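PDB 2YYB: GTP cyclohydrolase 1 type 2 homolog from Thermus thermophilus, which is of unknown function but belongs to the GTP cyclohydrolase I type 2/NIF3 family and is predicted to bind divalent metal cations. Local coordinates for residues Q29-R34 against G90-A95. Residues are numbered along the deposited sequence; the frame is centred on the assembly and turned at random.
Sequences QVEGKR and GINLYA
Asn92 reaches the loop after strand 27-30 with its amide: ND2 donates to Lys33 O at 3.0 Å, nearly straight (171°), in the amide plane of Asn92 and on a lone pair of the carbonyl. ND2 also donates to Asp59 O, next to strand 60-63, so two carbonyls hold the amide. CG sits beside the backbone N (chi1 -70°), which swings the amide toward the loop. OD1 faces Gly32 N, but 2.5 Å is implausibly short and the donor stands 52° out of the carbonyl plane, so that bond is doubtful. A second clasp runs from Lys33 N to Gly90 O at 2.8 Å, where Gly90, with positive phi, is the C-prime residue of the Schellman motif ending helix 77-88.

Val30 and Leu93 form an antiparallel hydrogen-bonded pair: Leu93 N donates to Val30 O at 2.8 Å, and Leu93 O accepts from both Gln29 N (2.7 Å) and Val30 N (3.2 Å), a classic beta bulge. Just beyond, one water donates to Glu31 O and Ile91 O. Val30 CB meets Leu93 CB at 3.7 Å. The Gln29 amide lies against Ala95 CB; its NE2 donates to Leu25 O and its OE1 accepts from Leu67 N. Lys33 CG passes over Gly90 O, its NZ salt-bridged to Asp59.

Strand 27-30 borders 92-95 as an outermost strand of this chain's five-stranded mixed sheet, with 60-63 beyond 92-95, Leu86 of helix 77-88 against Val30 and Leu93, and the second subunit bonded to the Gln29 and Glu31 backbone, its Ile75 on Val30.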
loop_
_atom_site.group_PDB
_atom_site.type_symbol
_atom_site.label_atom_id
_atom_site.label_comp_id
_atom_site.label_asym_id
_atom_site.label_seq_id
_atom_site.Cartn_x
_atom_site.Cartn_y
_atom_site.Cartn_z
ATOM N N GLN A 29 -15.914 -5.141 -23.669
ATOM C CA GLN A 29 -15.523 -6.210 -22.759
ATOM C C GLN A 29 -15.493 -7.570 -23.430
ATOM O O GLN A 29 -14.689 -8.405 -23.063
ATOM C CB GLN A 29 -16.461 -6.265 -21.549
ATOM C CG GLN A 29 -16.556 -4.964 -20.780
ATOM C CD GLN A 29 -17.070 -5.165 -19.356
ATOM O OE1 GLN A 29 -17.985 -5.964 -19.119
ATOM N NE2 GLN A 29 -16.488 -4.431 -18.405
ATOM N N VAL A 30 -16.387 -7.805 -24.386
ATOM C CA VAL A 30 -16.408 -9.076 -25.104
ATOM C C VAL A 30 -16.638 -8.798 -26.573
ATOM O O VAL A 30 -17.584 -8.109 -26.952
ATOM C CB VAL A 30 -17.509 -10.040 -24.583
ATOM C CG1 VAL A 30 -17.465 -11.348 -25.369
ATOM C CG2 VAL A 30 -17.309 -10.326 -23.101
ATOM N N GLU A 31 -15.753 -9.331 -27.403
ATOM C CA GLU A 31 -15.825 -9.132 -28.841
ATOM C C GLU A 31 -16.857 -10.060 -29.502
ATOM O O GLU A 31 -17.059 -11.186 -29.057
ATOM C CB GLU A 31 -14.428 -9.342 -29.428
ATOM C CG GLU A 31 -14.312 -9.200 -30.941
ATOM C CD GLU A 31 -12.928 -9.608 -31.438
ATOM O OE1 GLU A 31 -11.956 -8.879 -31.155
ATOM O OE2 GLU A 31 -12.806 -10.666 -32.094
ATOM N N GLY A 32 -17.516 -9.546 -30.549
ATOM C CA GLY A 32 -18.528 -10.277 -31.307
ATOM C C GLY A 32 -18.371 -9.979 -32.795
ATOM O O GLY A 32 -17.255 -9.728 -33.256
ATOM N N LYS A 33 -19.472 -9.992 -33.545
ATOM C CA LYS A 33 -19.449 -9.725 -34.987
ATOM C C LYS A 33 -18.755 -8.416 -35.338
ATOM O O LYS A 33 -18.890 -7.415 -34.621
ATOM C CB LYS A 33 -20.865 -9.598 -35.549
ATOM C CG LYS A 33 -21.755 -10.784 -35.439
ATOM C CD LYS A 33 -23.184 -10.353 -35.733
ATOM C CE LYS A 33 -24.117 -11.536 -35.540
ATOM N NZ LYS A 33 -25.570 -11.180 -35.603
ATOM N N ARG A 34 -18.058 -8.400 -36.469
ATOM C CA ARG A 34 -17.398 -7.180 -36.896
ATOM C C ARG A 34 -18.396 -6.204 -37.560
ATOM O O ARG A 34 -18.136 -4.998 -37.624
ATOM C CB ARG A 34 -16.254 -7.491 -37.856
ATOM C CG ARG A 34 -15.334 -6.303 -38.108
ATOM C CD ARG A 34 -14.145 -6.670 -39.015
ATOM N NE ARG A 34 -13.116 -5.627 -39.023
ATOM C CZ ARG A 34 -13.316 -4.352 -39.370
ATOM N NH1 ARG A 34 -14.520 -3.940 -39.754
ATOM N NH2 ARG A 34 -12.308 -3.479 -39.313
ATOM N N GLY A 90 -22.784 -13.903 -31.627
ATOM C CA GLY A 90 -21.882 -12.919 -32.208
ATOM C C GLY A 90 -22.121 -11.550 -31.610
ATOM O O GLY A 90 -21.910 -10.532 -32.255
ATOM N N ILE A 91 -22.548 -11.532 -30.353
ATOM C CA ILE A 91 -22.858 -10.297 -29.641
ATOM C C ILE A 91 -21.631 -9.594 -29.057
ATOM O O ILE A 91 -20.819 -10.217 -28.377
ATOM C CB ILE A 91 -23.857 -10.593 -28.499
ATOM C CG1 ILE A 91 -25.133 -11.186 -29.088
ATOM C CG2 ILE A 91 -24.124 -9.314 -27.673
ATOM C CD1 ILE A 91 -26.098 -11.776 -28.079
ATOM N N ASN A 92 -21.497 -8.302 -29.341
ATOM C CA ASN A 92 -20.394 -7.512 -28.807
ATOM C C ASN A 92 -20.906 -6.961 -27.478
ATOM O O ASN A 92 -22.056 -6.524 -27.400
ATOM C CB ASN A 92 -20.061 -6.329 -29.717
ATOM C CG ASN A 92 -19.427 -6.742 -31.023
ATOM O OD1 ASN A 92 -18.274 -7.185 -31.079
ATOM N ND2 ASN A 92 -20.177 -6.581 -32.095
ATOM N N LEU A 93 -20.071 -6.998 -26.437
ATOM C CA LEU A 93 -20.450 -6.479 -25.120
ATOM C C LEU A 93 -19.600 -5.266 -24.838
ATOM O O LEU A 93 -18.370 -5.384 -24.748
ATOM C CB LEU A 93 -20.204 -7.498 -24.004
ATOM C CG LEU A 93 -20.785 -7.023 -22.665
ATOM C CD1 LEU A 93 -22.298 -6.887 -22.789
ATOM C CD2 LEU A 93 -20.436 -7.985 -21.554
ATOM N N TYR A 94 -20.261 -4.113 -24.719
ATOM C CA TYR A 94 -19.600 -2.838 -24.439
ATOM C C TYR A 94 -20.117 -2.321 -23.081
ATOM O O TYR A 94 -21.330 -2.099 -22.892
ATOM C CB TYR A 94 -19.916 -1.818 -25.541
ATOM C CG TYR A 94 -19.149 -0.524 -25.406
ATOM C CD1 TYR A 94 -17.903 -0.375 -25.992
ATOM C CD2 TYR A 94 -19.653 0.536 -24.662
ATOM C CE1 TYR A 94 -17.160 0.811 -25.843
ATOM C CE2 TYR A 94 -18.936 1.720 -24.503
ATOM C CZ TYR A 94 -17.687 1.857 -25.100
ATOM O OH TYR A 94 -16.979 3.040 -24.999
ATOM N N ALA A 95 -19.209 -2.126 -22.135
ATOM C CA ALA A 95 -19.613 -1.668 -20.814
ATOM C C ALA A 95 -19.168 -0.224 -20.546
ATOM O O ALA A 95 -18.046 0.167 -20.887
ATOM C CB ALA A 95 -19.050 -2.634 -19.729
HETATM O O HOH W 1 -19.292 -12.575 -28.640
#